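PDB 4XHF: Na-translocating NADH-quinone reductase subunit C NqrC from Shewanella oneidensis, which is a bacterial flavoprotein subunit with an FMN-binding domain, represented by its soluble fragment with flavin mononucleotide bound. Local coordinates for residues Asp87-Ser101 / Lys109-Lys121. Residues are numbered along the deposited sequence; the frame is centred on the assembly and turned at random.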
loop_
_atom_site.group_PDB
_atom_site.type_symbol
_atom_site.label_atom_id
_atom_site.label_comp_id
_atom_site.label_asym_id
_atom_site.label_seq_id
_atom_site.Cartn_x
_atom_site.Cartn_y
_atom_site.Cartn_z
ATOM N N ASP A 87 9.132 2.967 13.471
ATOM C CA ASP A 87 8.203 3.190 14.574
ATOM C C ASP A 87 7.287 4.383 14.311
ATOM O O ASP A 87 6.464 4.741 15.156
ATOM C CB ASP A 87 8.970 3.403 15.881
ATOM C CG ASP A 87 9.637 2.134 16.377
ATOM O OD1 ASP A 87 9.083 1.037 16.149
ATOM O OD2 ASP A 87 10.717 2.231 16.996
ATOM N N PHE A 88 7.427 4.990 13.137
ATOM C CA PHE A 88 6.600 6.131 12.761
ATOM C C PHE A 88 5.117 5.762 12.787
ATOM O O PHE A 88 4.704 4.785 12.163
ATOM C CB PHE A 88 7.002 6.640 11.374
ATOM C CG PHE A 88 6.276 7.884 10.948
ATOM C CD1 PHE A 88 6.638 9.123 11.449
ATOM C CD2 PHE A 88 5.237 7.816 10.037
ATOM C CE1 PHE A 88 5.972 10.267 11.054
ATOM C CE2 PHE A 88 4.571 8.957 9.638
ATOM C CZ PHE A 88 4.938 10.182 10.146
ATOM N N ASP A 89 4.330 6.540 13.527
ATOM C CA ASP A 89 2.892 6.305 13.651
ATOM C C ASP A 89 2.120 7.105 12.606
ATOM O O ASP A 89 1.926 8.311 12.756
ATOM C CB ASP A 89 2.409 6.674 15.058
ATOM C CG ASP A 89 1.013 6.156 15.355
ATOM O OD1 ASP A 89 0.247 5.894 14.403
ATOM O OD2 ASP A 89 0.679 6.007 16.549
ATOM N N GLU A 90 1.671 6.420 11.559
ATOM C CA GLU A 90 0.998 7.075 10.443
ATOM C C GLU A 90 -0.455 7.405 10.768
ATOM O O GLU A 90 -1.026 8.337 10.199
ATOM C CB GLU A 90 1.065 6.195 9.193
ATOM C CG GLU A 90 2.466 6.054 8.612
ATOM C CD GLU A 90 2.470 5.455 7.217
ATOM O OE1 GLU A 90 2.310 4.221 7.096
ATOM O OE2 GLU A 90 2.634 6.220 6.243
ATOM N N ARG A 91 -1.051 6.640 11.677
ATOM C CA ARG A 91 -2.416 6.910 12.116
ATOM C C ARG A 91 -2.449 8.249 12.841
ATOM O O ARG A 91 -3.344 9.066 12.628
ATOM C CB ARG A 91 -2.936 5.805 13.042
ATOM C CG ARG A 91 -2.777 4.386 12.517
ATOM C CD ARG A 91 -3.745 4.073 11.386
ATOM N NE ARG A 91 -3.558 2.709 10.889
ATOM C CZ ARG A 91 -4.264 1.649 11.279
ATOM N NH1 ARG A 91 -5.237 1.763 12.177
ATOM N NH2 ARG A 91 -3.996 0.460 10.760
ATOM N N MET A 92 -1.451 8.461 13.693
ATOM C CA MET A 92 -1.350 9.670 14.500
ATOM C C MET A 92 -0.982 10.874 13.642
ATOM O O MET A 92 -1.513 11.966 13.828
ATOM C CB MET A 92 -0.310 9.472 15.605
ATOM C CG MET A 92 -0.228 10.603 16.619
ATOM S SD MET A 92 1.195 10.445 17.720
ATOM C CE MET A 92 0.877 8.853 18.484
ATOM N N ALA A 93 -0.067 10.664 12.702
ATOM C CA ALA A 93 0.401 11.735 11.831
ATOM C C ALA A 93 -0.722 12.282 10.960
ATOM O O ALA A 93 -0.715 13.453 10.586
ATOM C CB ALA A 93 1.539 11.238 10.960
ATOM N N ALA A 94 -1.686 11.426 10.640
ATOM C CA ALA A 94 -2.780 11.796 9.751
ATOM C C ALA A 94 -3.808 12.707 10.416
ATOM O O ALA A 94 -4.515 13.445 9.730
ATOM C CB ALA A 94 -3.459 10.547 9.231
ATOM N N ILE A 95 -3.892 12.659 11.743
ATOM C CA ILE A 95 -4.912 13.416 12.470
ATOM C C ILE A 95 -4.354 14.633 13.203
ATOM O O ILE A 95 -5.119 15.481 13.660
ATOM C CB ILE A 95 -5.652 12.527 13.496
ATOM C CG1 ILE A 95 -4.656 11.739 14.351
ATOM C CG2 ILE A 95 -6.611 11.591 12.777
ATOM C CD1 ILE A 95 -5.288 11.007 15.514
ATOM N N ASN A 96 -3.033 14.726 13.322
ATOM C CA ASN A 96 -2.432 15.897 13.949
ATOM C C ASN A 96 -2.531 17.109 13.023
ATOM O O ASN A 96 -2.028 17.060 11.898
ATOM C CB ASN A 96 -0.972 15.637 14.313
ATOM C CG ASN A 96 -0.206 16.920 14.564
ATOM O OD1 ASN A 96 0.666 17.296 13.784
ATOM N ND2 ASN A 96 -0.553 17.614 15.639
ATOM N N PRO A 97 -3.188 18.194 13.484
ATOM C CA PRO A 97 -3.396 19.367 12.623
ATOM C C PRO A 97 -2.114 19.987 12.073
ATOM O O PRO A 97 -2.160 20.656 11.040
ATOM C CB PRO A 97 -4.095 20.365 13.553
ATOM C CG PRO A 97 -4.734 19.544 14.588
ATOM C CD PRO A 97 -3.825 18.375 14.802
ATOM N N GLU A 98 -0.995 19.774 12.758
ATOM C CA GLU A 98 0.267 20.399 12.373
ATOM C C GLU A 98 1.106 19.516 11.451
ATOM O O GLU A 98 2.200 19.906 11.039
ATOM C CB GLU A 98 1.073 20.753 13.624
ATOM C CG GLU A 98 0.315 21.625 14.615
ATOM C CD GLU A 98 -0.213 22.904 13.988
ATOM O OE1 GLU A 98 0.457 23.447 13.082
ATOM O OE2 GLU A 98 -1.301 23.362 14.395
ATOM N N THR A 99 0.598 18.328 11.135
ATOM C CA THR A 99 1.283 17.414 10.228
ATOM C C THR A 99 0.286 16.715 9.312
ATOM O O THR A 99 0.530 15.600 8.849
ATOM C CB THR A 99 2.086 16.347 10.993
ATOM O OG1 THR A 99 1.208 15.596 11.840
ATOM C CG2 THR A 99 3.175 16.990 11.837
ATOM N N SER A 100 -0.838 17.376 9.056
ATOM C CA SER A 100 -1.885 16.813 8.213
ATOM C C SER A 100 -2.676 17.909 7.512
ATOM O O SER A 100 -2.554 19.088 7.845
ATOM C CB SER A 100 -2.836 15.947 9.040
ATOM O OG SER A 100 -3.692 16.751 9.833
ATOM N N SER A 101 -3.491 17.503 6.544
ATOM C CA SER A 101 -4.347 18.424 5.807
ATOM C C SER A 101 -5.580 17.690 5.291
ATOM O O SER A 101 -5.645 16.462 5.338
ATOM C CB SER A 101 -3.586 19.062 4.642
ATOM O OG SER A 101 -3.359 18.127 3.603
ATOM N N LYS A 109 -12.377 8.838 1.162
ATOM C CA LYS A 109 -13.144 9.231 2.342
ATOM C C LYS A 109 -12.321 9.093 3.618
ATOM O O LYS A 109 -12.791 8.540 4.613
ATOM C CB LYS A 109 -14.422 8.392 2.448
ATOM C CG LYS A 109 -15.280 8.430 1.194
ATOM C CD LYS A 109 -16.419 7.428 1.251
ATOM C CE LYS A 109 -17.114 7.322 -0.099
ATOM N NZ LYS A 109 -18.178 6.281 -0.118
ATOM N N ILE A 110 -11.091 9.599 3.584
ATOM C CA ILE A 110 -10.201 9.533 4.740
ATOM C C ILE A 110 -10.256 10.819 5.561
ATOM O O ILE A 110 -9.656 10.897 6.632
ATOM C CB ILE A 110 -8.739 9.264 4.315
ATOM C CG1 ILE A 110 -8.207 10.392 3.422
ATOM C CG2 ILE A 110 -8.647 7.922 3.599
ATOM C CD1 ILE A 110 -6.732 10.270 3.088
ATOM N N LYS A 111 -10.961 11.824 5.042
ATOM C CA LYS A 111 -11.224 13.078 5.756
ATOM C C LYS A 111 -9.974 13.926 5.991
ATOM O O LYS A 111 -9.995 15.137 5.774
ATOM C CB LYS A 111 -11.904 12.791 7.099
ATOM C CG LYS A 111 -13.289 12.173 6.976
ATOM C CD LYS A 111 -14.340 13.194 6.553
ATOM C CE LYS A 111 -14.597 14.233 7.640
ATOM N NZ LYS A 111 -15.748 15.118 7.318
ATOM N N THR A 112 -8.892 13.300 6.440
ATOM C CA THR A 112 -7.643 14.008 6.674
ATOM C C THR A 112 -6.477 13.161 6.176
ATOM O O THR A 112 -6.545 11.933 6.195
ATOM C CB THR A 112 -7.461 14.352 8.171
ATOM O OG1 THR A 112 -6.245 15.086 8.361
ATOM C CG2 THR A 112 -7.432 13.091 9.023
ATOM N N ARG A 113 -5.421 13.825 5.715
ATOM C CA ARG A 113 -4.252 13.140 5.175
ATOM C C ARG A 113 -2.967 13.663 5.807
ATOM O O ARG A 113 -2.765 14.870 5.906
ATOM C CB ARG A 113 -4.189 13.312 3.657
ATOM C CG ARG A 113 -3.217 12.371 2.962
ATOM C CD ARG A 113 -2.627 13.002 1.713
ATOM N NE ARG A 113 -1.751 14.124 2.038
ATOM C CZ ARG A 113 -1.179 14.919 1.139
ATOM N NH1 ARG A 113 -1.384 14.728 -0.158
ATOM N NH2 ARG A 113 -0.399 15.914 1.541
ATOM N N ALA A 114 -2.100 12.748 6.228
ATOM C CA ALA A 114 -0.795 13.122 6.754
ATOM C C ALA A 114 0.024 13.815 5.675
ATOM O O ALA A 114 -0.185 13.586 4.485
ATOM C CB ALA A 114 -0.059 11.899 7.273
ATOM N N ASN A 115 0.956 14.666 6.090
ATOM C CA ASN A 115 1.832 15.344 5.145
ATOM C C ASN A 115 2.911 14.402 4.631
ATOM O O ASN A 115 3.314 14.484 3.470
ATOM C CB ASN A 115 2.474 16.573 5.791
ATOM C CG ASN A 115 1.466 17.661 6.104
ATOM O OD1 ASN A 115 0.405 17.738 5.484
ATOM N ND2 ASN A 115 1.796 18.513 7.067
ATOM N N ASP A 116 3.365 13.506 5.505
ATOM C CA ASP A 116 4.411 12.544 5.169
ATOM C C ASP A 116 3.884 11.115 5.186
ATOM O O ASP A 116 3.021 10.770 5.992
ATOM C CB ASP A 116 5.588 12.656 6.144
ATOM C CG ASP A 116 6.228 14.031 6.141
ATOM O OD1 ASP A 116 6.039 14.778 5.158
ATOM O OD2 ASP A 116 6.925 14.361 7.122
ATOM N N ALA A 117 4.421 10.290 4.293
ATOM C CA ALA A 117 4.095 8.870 4.247
ATOM C C ALA A 117 5.367 8.038 4.354
ATOM O O ALA A 117 6.423 8.438 3.863
ATOM C CB ALA A 117 3.348 8.539 2.970
ATOM N N ARG A 118 5.263 6.886 5.008
ATOM C CA ARG A 118 6.377 5.953 5.090
ATOM C C ARG A 118 6.311 4.981 3.926
ATOM O O ARG A 118 5.301 4.309 3.738
ATOM C CB ARG A 118 6.361 5.193 6.415
ATOM C CG ARG A 118 7.415 4.100 6.511
ATOM C CD ARG A 118 7.348 3.406 7.855
ATOM N NE ARG A 118 6.017 2.869 8.118
ATOM C CZ ARG A 118 5.584 2.484 9.314
ATOM N NH1 ARG A 118 6.376 2.575 10.372
ATOM N NH2 ARG A 118 4.353 2.011 9.451
ATOM N N VAL A 119 7.391 4.913 3.157
ATOM C CA VAL A 119 7.466 4.022 2.007
ATOM C C VAL A 119 8.707 3.150 2.120
ATOM O O VAL A 119 9.594 3.425 2.927
ATOM C CB VAL A 119 7.494 4.808 0.677
ATOM C CG1 VAL A 119 6.229 5.630 0.523
ATOM C CG2 VAL A 119 8.717 5.709 0.601
ATOM N N PHE A 120 8.758 2.097 1.310
ATOM C CA PHE A 120 9.854 1.135 1.359
ATOM C C PHE A 120 10.380 0.808 -0.033
ATOM O O PHE A 120 9.630 0.351 -0.891
ATOM C CB PHE A 120 9.399 -0.154 2.042
ATOM C CG PHE A 120 8.790 0.056 3.393
ATOM C CD1 PHE A 120 7.436 0.313 3.525
ATOM C CD2 PHE A 120 9.569 -0.017 4.533
ATOM C CE1 PHE A 120 6.873 0.502 4.771
ATOM C CE2 PHE A 120 9.013 0.171 5.781
ATOM C CZ PHE A 120 7.663 0.430 5.901
ATOM N N LYS A 121 11.670 1.047 -0.249
ATOM C CA LYS A 121 12.342 0.592 -1.460
ATOM C C LYS A 121 12.865 -0.817 -1.223
ATOM O O LYS A 121 13.524 -1.069 -0.217
ATOM C CB LYS A 121 13.488 1.529 -1.844
ATOM C CG LYS A 121 13.047 2.884 -2.375
ATOM C CD LYS A 121 14.247 3.744 -2.739
ATOM C CE LYS A 121 13.829 5.111 -3.247
ATOM N NZ LYS A 121 15.006 5.957 -3.580
HETATM O O HOH W 1 4.111 2.667 5.882
HETATM O O HOH W 2 1.801 8.819 7.490
HETATM O O HOH W 3 2.834 13.789 8.552
#
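The carboxylate of Glu-90 meets strand 116-121 through backbone, side chain and water. Its OE2 accepts from Arg-118 N at 3.0 Å, an almost straight bond (177°) from above the carboxylate plane; a water joins the same oxygen to Asp-116 O. Glu-90 OE1 makes a long salt bridge of 3.8 Å to Arg-118 NH2, the two flat groups being 63° apart. A second water reinforces it, donating to Glu-90 OE1 and Arg-118 O while accepting from Arg-118 NE in the guanidinium plane. Arg-118 NH1 donates to Val-85 O.

Ala-94 O receives Thr-112 OG1 head-on at 2.7 Å, the hydroxyl anti to its own backbone N (chi1 -178°). Ala-114 CB lies 3.7 Å from Ala-94 CA.

Ser-101 and Arg-113 form an antiparallel hydrogen-bonded pair, Ser-101 N to Arg-113 O at 2.8 Å and Arg-113 N to Ser-101 O at 2.7 Å. Thr-99 O takes both Asn-115 N (2.9 Å) and a water that accepts from Asp-116 N. Arg-113 NE donates to Ala-114 O, NH1 to Glu-238 O, and NH2 forms a salt bridge with Asp-75.

Strands 100-101 and 113-123 form a beta hairpin; helix 90-95 packs on the latter strand, which also pairs with strands 67-73 and 129-139.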